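Local coordinates for vacuolar-sorting protein BRO1 (Saccharomyces cerevisiae, PDB 1ZB1), which takes part in sorting cargo proteins into intralumenal vesicles of the multivesicular body, acting as an adapter that recruits the deubiquitinase DOA4 to endosomes, at residues K14-G26 against K94-S106. Sequence-based numbering, arbitrary orientation.
Sequences KLKDTEKLDWKKG and KMDFTWYDAEYSS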
loop_
_atom_site.group_PDB
_atom_site.type_symbol
_atom_site.label_atom_id
_atom_site.label_comp_id
_atom_site.label_asym_id
_atom_site.label_seq_id
_atom_site.Cartn_x
_atom_site.Cartn_y
_atom_site.Cartn_z
ATOM N N LYS A 14 -2.591 9.479 3.319
ATOM C CA LYS A 14 -3.658 10.447 3.571
ATOM C C LYS A 14 -4.930 10.205 2.783
ATOM O O LYS A 14 -4.885 9.805 1.619
ATOM C CB LYS A 14 -3.150 11.861 3.270
ATOM C CG LYS A 14 -1.968 12.281 4.133
ATOM C CD LYS A 14 -2.370 12.336 5.596
ATOM C CE LYS A 14 -1.221 12.799 6.474
ATOM N NZ LYS A 14 -1.602 12.835 7.914
ATOM N N LEU A 15 -6.064 10.462 3.430
ATOM C CA LEU A 15 -7.379 10.307 2.805
ATOM C C LEU A 15 -7.707 11.553 1.987
ATOM O O LEU A 15 -7.134 12.627 2.213
ATOM C CB LEU A 15 -8.470 10.159 3.872
ATOM C CG LEU A 15 -8.511 8.918 4.757
ATOM C CD1 LEU A 15 -9.563 9.110 5.884
ATOM C CD2 LEU A 15 -8.858 7.708 3.887
ATOM N N LYS A 16 -8.621 11.409 1.032
ATOM C CA LYS A 16 -9.069 12.553 0.244
ATOM C C LYS A 16 -10.380 13.019 0.882
ATOM O O LYS A 16 -11.261 12.204 1.146
ATOM C CB LYS A 16 -9.321 12.151 -1.217
ATOM C CG LYS A 16 -8.058 11.720 -1.988
ATOM C CD LYS A 16 -8.413 11.135 -3.361
ATOM C CE LYS A 16 -9.103 12.157 -4.260
ATOM N NZ LYS A 16 -8.322 13.435 -4.344
ATOM N N ASP A 17 -10.507 14.315 1.150
ATOM C CA ASP A 17 -11.735 14.831 1.742
ATOM C C ASP A 17 -12.755 15.091 0.633
ATOM O O ASP A 17 -12.394 15.186 -0.536
ATOM C CB ASP A 17 -11.475 16.134 2.511
ATOM C CG ASP A 17 -10.560 15.937 3.708
ATOM O OD1 ASP A 17 -10.553 14.827 4.277
ATOM O OD2 ASP A 17 -9.852 16.894 4.091
ATOM N N THR A 18 -14.026 15.193 1.007
ATOM C CA THR A 18 -15.095 15.451 0.046
ATOM C C THR A 18 -16.140 16.357 0.674
ATOM O O THR A 18 -16.264 16.425 1.897
ATOM C CB THR A 18 -15.800 14.147 -0.389
ATOM O OG1 THR A 18 -16.787 14.440 -1.385
ATOM C CG2 THR A 18 -16.509 13.486 0.816
ATOM N N GLU A 19 -16.899 17.056 -0.158
ATOM C CA GLU A 19 -17.942 17.923 0.363
ATOM C C GLU A 19 -19.222 17.122 0.542
ATOM O O GLU A 19 -19.476 16.169 -0.195
ATOM C CB GLU A 19 -18.192 19.103 -0.584
ATOM C CG GLU A 19 -17.025 20.076 -0.624
ATOM C CD GLU A 19 -17.363 21.386 -1.297
ATOM O OE1 GLU A 19 -16.525 22.312 -1.214
ATOM O OE2 GLU A 19 -18.455 21.492 -1.904
ATOM N N LYS A 20 -20.016 17.497 1.540
ATOM C CA LYS A 20 -21.276 16.817 1.787
ATOM C C LYS A 20 -22.132 16.905 0.521
ATOM O O LYS A 20 -22.329 17.983 -0.033
ATOM C CB LYS A 20 -21.983 17.469 2.980
ATOM C CG LYS A 20 -23.491 17.270 3.033
ATOM C CD LYS A 20 -23.895 15.812 3.088
ATOM C CE LYS A 20 -25.424 15.702 3.094
ATOM N NZ LYS A 20 -25.913 14.309 3.008
ATOM N N LEU A 21 -22.616 15.760 0.056
ATOM C CA LEU A 21 -23.448 15.708 -1.143
ATOM C C LEU A 21 -24.870 15.336 -0.724
ATOM O O LEU A 21 -25.065 14.416 0.069
ATOM C CB LEU A 21 -22.901 14.649 -2.099
ATOM C CG LEU A 21 -23.511 14.486 -3.492
ATOM C CD1 LEU A 21 -22.989 15.585 -4.414
ATOM C CD2 LEU A 21 -23.120 13.120 -4.054
ATOM N N ASP A 22 -25.864 16.041 -1.248
ATOM C CA ASP A 22 -27.248 15.731 -0.893
ATOM C C ASP A 22 -27.888 14.842 -1.952
ATOM O O ASP A 22 -28.422 15.335 -2.945
ATOM C CB ASP A 22 -28.062 17.023 -0.730
ATOM C CG ASP A 22 -29.476 16.763 -0.230
ATOM O OD1 ASP A 22 -30.156 17.728 0.173
ATOM O OD2 ASP A 22 -29.911 15.594 -0.240
ATOM N N TRP A 23 -27.830 13.526 -1.739
ATOM C CA TRP A 23 -28.412 12.584 -2.687
ATOM C C TRP A 23 -29.932 12.750 -2.792
ATOM O O TRP A 23 -30.496 12.562 -3.864
ATOM C CB TRP A 23 -28.086 11.134 -2.298
ATOM C CG TRP A 23 -26.859 10.565 -2.973
ATOM C CD1 TRP A 23 -25.641 10.333 -2.403
ATOM C CD2 TRP A 23 -26.750 10.143 -4.339
ATOM N NE1 TRP A 23 -24.776 9.783 -3.329
ATOM C CE2 TRP A 23 -25.431 9.658 -4.524
ATOM C CE3 TRP A 23 -27.636 10.124 -5.424
ATOM C CZ2 TRP A 23 -24.979 9.159 -5.753
ATOM C CZ3 TRP A 23 -27.184 9.625 -6.649
ATOM C CH2 TRP A 23 -25.867 9.151 -6.798
ATOM N N LYS A 24 -30.590 13.090 -1.685
ATOM C CA LYS A 24 -32.040 13.275 -1.698
ATOM C C LYS A 24 -32.424 14.422 -2.631
ATOM O O LYS A 24 -33.215 14.248 -3.556
ATOM C CB LYS A 24 -32.560 13.547 -0.282
ATOM C CG LYS A 24 -32.293 12.412 0.695
ATOM C CD LYS A 24 -32.699 12.764 2.124
ATOM C CE LYS A 24 -34.207 12.827 2.279
ATOM N NZ LYS A 24 -34.615 13.129 3.684
ATOM N N LYS A 25 -31.853 15.595 -2.392
ATOM C CA LYS A 25 -32.140 16.757 -3.226
ATOM C C LYS A 25 -31.686 16.538 -4.668
ATOM O O LYS A 25 -32.396 16.887 -5.611
ATOM C CB LYS A 25 -31.448 17.997 -2.654
ATOM C CG LYS A 25 -31.606 19.249 -3.506
ATOM C CD LYS A 25 -30.867 20.428 -2.888
ATOM C CE LYS A 25 -30.913 21.651 -3.793
ATOM N NZ LYS A 25 -30.126 22.792 -3.245
ATOM N N GLY A 26 -30.503 15.953 -4.831
ATOM C CA GLY A 26 -29.966 15.716 -6.162
ATOM C C GLY A 26 -30.765 14.739 -7.000
ATOM O O GLY A 26 -30.940 14.935 -8.202
ATOM N N LYS A 94 -26.148 14.745 -13.032
ATOM C CA LYS A 94 -25.551 16.022 -12.648
ATOM C C LYS A 94 -25.291 16.127 -11.148
ATOM O O LYS A 94 -25.522 17.174 -10.544
ATOM C CB LYS A 94 -26.448 17.185 -13.085
ATOM C CG LYS A 94 -26.726 17.240 -14.582
ATOM C CD LYS A 94 -25.447 17.432 -15.386
ATOM C CE LYS A 94 -25.734 17.426 -16.884
ATOM N NZ LYS A 94 -26.695 18.497 -17.267
ATOM N N MET A 95 -24.831 15.037 -10.541
ATOM C CA MET A 95 -24.516 15.053 -9.119
ATOM C C MET A 95 -23.213 15.832 -8.993
ATOM O O MET A 95 -22.272 15.594 -9.755
ATOM C CB MET A 95 -24.321 13.630 -8.593
ATOM C CG MET A 95 -25.553 12.744 -8.721
ATOM S SD MET A 95 -26.986 13.472 -7.927
ATOM C CE MET A 95 -26.424 13.572 -6.222
ATOM N N ASP A 96 -23.149 16.762 -8.048
ATOM C CA ASP A 96 -21.939 17.555 -7.879
ATOM C C ASP A 96 -20.880 16.876 -7.007
ATOM O O ASP A 96 -20.545 17.373 -5.937
ATOM C CB ASP A 96 -22.269 18.934 -7.296
ATOM C CG ASP A 96 -23.010 19.832 -8.281
ATOM O OD1 ASP A 96 -22.764 19.732 -9.504
ATOM O OD2 ASP A 96 -23.824 20.656 -7.820
ATOM N N PHE A 97 -20.357 15.750 -7.479
ATOM C CA PHE A 97 -19.315 15.006 -6.770
ATOM C C PHE A 97 -18.098 15.932 -6.627
ATOM O O PHE A 97 -17.466 16.305 -7.628
ATOM C CB PHE A 97 -18.931 13.762 -7.579
ATOM C CG PHE A 97 -20.076 12.798 -7.815
ATOM C CD1 PHE A 97 -20.343 12.317 -9.095
ATOM C CD2 PHE A 97 -20.838 12.320 -6.749
ATOM C CE1 PHE A 97 -21.350 11.368 -9.314
ATOM C CE2 PHE A 97 -21.846 11.371 -6.952
ATOM C CZ PHE A 97 -22.103 10.892 -8.231
ATOM N N THR A 98 -17.766 16.286 -5.388
ATOM C CA THR A 98 -16.662 17.206 -5.122
ATOM C C THR A 98 -15.591 16.631 -4.195
ATOM O O THR A 98 -15.851 16.361 -3.014
ATOM C CB THR A 98 -17.224 18.526 -4.523
ATOM O OG1 THR A 98 -18.189 19.081 -5.431
ATOM C CG2 THR A 98 -16.109 19.544 -4.277
ATOM N N TRP A 99 -14.383 16.453 -4.731
ATOM C CA TRP A 99 -13.269 15.896 -3.954
ATOM C C TRP A 99 -12.010 16.756 -3.891
ATOM O O TRP A 99 -11.614 17.380 -4.880
ATOM C CB TRP A 99 -12.874 14.515 -4.495
ATOM C CG TRP A 99 -13.939 13.473 -4.317
ATOM C CD1 TRP A 99 -15.028 13.271 -5.110
ATOM C CD2 TRP A 99 -14.032 12.522 -3.253
ATOM N NE1 TRP A 99 -15.801 12.246 -4.604
ATOM C CE2 TRP A 99 -15.210 11.771 -3.463
ATOM C CE3 TRP A 99 -13.233 12.228 -2.137
ATOM C CZ2 TRP A 99 -15.612 10.743 -2.601
ATOM C CZ3 TRP A 99 -13.636 11.199 -1.275
ATOM C CH2 TRP A 99 -14.815 10.473 -1.516
ATOM N N TYR A 100 -11.377 16.757 -2.720
ATOM C CA TYR A 100 -10.143 17.501 -2.486
ATOM C C TYR A 100 -8.928 16.584 -2.640
ATOM O O TYR A 100 -9.005 15.383 -2.373
ATOM C CB TYR A 100 -10.111 18.072 -1.059
ATOM C CG TYR A 100 -11.083 19.196 -0.773
ATOM C CD1 TYR A 100 -12.435 18.942 -0.523
ATOM C CD2 TYR A 100 -10.640 20.521 -0.720
ATOM C CE1 TYR A 100 -13.321 19.984 -0.220
ATOM C CE2 TYR A 100 -11.515 21.566 -0.423
ATOM C CZ TYR A 100 -12.846 21.292 -0.172
ATOM O OH TYR A 100 -13.692 22.326 0.141
ATOM N N ASP A 101 -7.802 17.147 -3.059
ATOM C CA ASP A 101 -6.585 16.356 -3.182
ATOM C C ASP A 101 -6.097 16.028 -1.762
ATOM O O ASP A 101 -6.257 16.842 -0.848
ATOM C CB ASP A 101 -5.487 17.148 -3.900
ATOM C CG ASP A 101 -5.684 17.213 -5.403
ATOM O OD1 ASP A 101 -6.582 16.526 -5.930
ATOM O OD2 ASP A 101 -4.918 17.949 -6.053
ATOM N N ALA A 102 -5.501 14.850 -1.584
ATOM C CA ALA A 102 -4.977 14.456 -0.275
ATOM C C ALA A 102 -3.960 15.499 0.190
ATOM O O ALA A 102 -3.163 15.999 -0.608
ATOM C CB ALA A 102 -4.316 13.073 -0.356
ATOM N N GLU A 103 -3.984 15.826 1.477
ATOM C CA GLU A 103 -3.077 16.833 2.019
ATOM C C GLU A 103 -1.852 16.260 2.726
ATOM O O GLU A 103 -1.936 15.837 3.876
ATOM C CB GLU A 103 -3.839 17.752 2.977
ATOM C CG GLU A 103 -4.867 18.623 2.282
ATOM C CD GLU A 103 -5.659 19.502 3.235
ATOM O OE1 GLU A 103 -6.336 20.429 2.746
ATOM O OE2 GLU A 103 -5.613 19.266 4.462
ATOM N N TYR A 104 -0.714 16.243 2.037
ATOM C CA TYR A 104 0.512 15.730 2.640
ATOM C C TYR A 104 1.322 16.880 3.226
ATOM O O TYR A 104 1.301 17.126 4.433
ATOM C CB TYR A 104 1.373 14.996 1.607
ATOM C CG TYR A 104 0.723 13.791 0.967
ATOM C CD1 TYR A 104 0.132 13.888 -0.285
ATOM C CD2 TYR A 104 0.714 12.550 1.608
ATOM C CE1 TYR A 104 -0.451 12.787 -0.893
ATOM C CE2 TYR A 104 0.129 11.432 1.008
ATOM C CZ TYR A 104 -0.451 11.564 -0.245
ATOM O OH TYR A 104 -1.027 10.481 -0.867
ATOM N N SER A 105 2.039 17.575 2.352
ATOM C CA SER A 105 2.870 18.709 2.736
ATOM C C SER A 105 3.183 19.496 1.473
ATOM O O SER A 105 2.851 20.679 1.358
ATOM C CB SER A 105 4.181 18.230 3.373
ATOM O OG SER A 105 3.955 17.582 4.612
ATOM N N SER A 106 3.813 18.815 0.522
ATOM C CA SER A 106 4.191 19.420 -0.747
ATOM C C SER A 106 2.969 19.729 -1.610
ATOM O O SER A 106 2.994 20.655 -2.421
ATOM C CB SER A 106 5.144 18.489 -1.507
ATOM O OG SER A 106 6.321 18.238 -0.754
HETATM O O HOH W 1 -2.635 8.846 0.345
HETATM O O HOH W 2 -6.000 14.882 3.102
HETATM O O HOH W 3 -9.189 15.833 -5.795
HETATM O O HOH W 4 -8.124 16.082 1.163
HETATM O O HOH W 5 -19.391 16.107 -2.968
HETATM O O HOH W 6 -21.250 18.575 -3.015
#
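Thr98 O is gripped by two donors from residues 14-26: Thr18 OG1 at 2.7 Å and Glu19 N at 3.1 Å, reaching it from opposite faces of its carbonyl plane. The backbone bond from Glu19 N and the nearly straight one from Tyr100 N to Asp17 O (2.9 Å, 177°) frame a single antiparallel beta bridge, Thr18 with Trp99; the Thr18 hydroxyl adds a side-chain bond. The extended N-terminal segment of the Bro1 domain is thus laid along strand 97-100, whose other edge pairs with strand 112-115 in a two-stranded sheet on this largely helical fold.

Thr18 turns its OG1 away from its own backbone N (chi1 -177°), which aims the hydroxyl at Thr98 O. Its CB makes a CH-pi contact over the face of the Trp99 six-membered ring, 3.6 Å from the centroid. Next along, Lys16 bends at its last two torsions, and NZ curls back to Tyr100 O (2.9 Å), approaching from above the carbonyl plane; its charge is also met by Asp173, while the link to Asp101 OD1, itself hydrogen-bonded to Ser171, is long and supplemented by a bridging water. Glu19 runs extended past Thr98 CG2, with CG at the edge of the Tyr100 ring, its carboxylate tilted 46° from that ring, and OE1 forms a salt bridge with Lys112.

Where helix 23-34 begins, contacts become apolar. Leu21 CD2 packs on Phe97 CE2 at 3.6 Å, and Trp23 CZ2 comes to the edge of the same phenyl ring. Met95, bent at both outer torsions, lays CE over the Trp23 face in a CH-pi contact, 3.7 Å from CE3, while SD makes an oblique Met-aromatic contact, 4.5 Å from the centroid of the Trp23 six-membered ring.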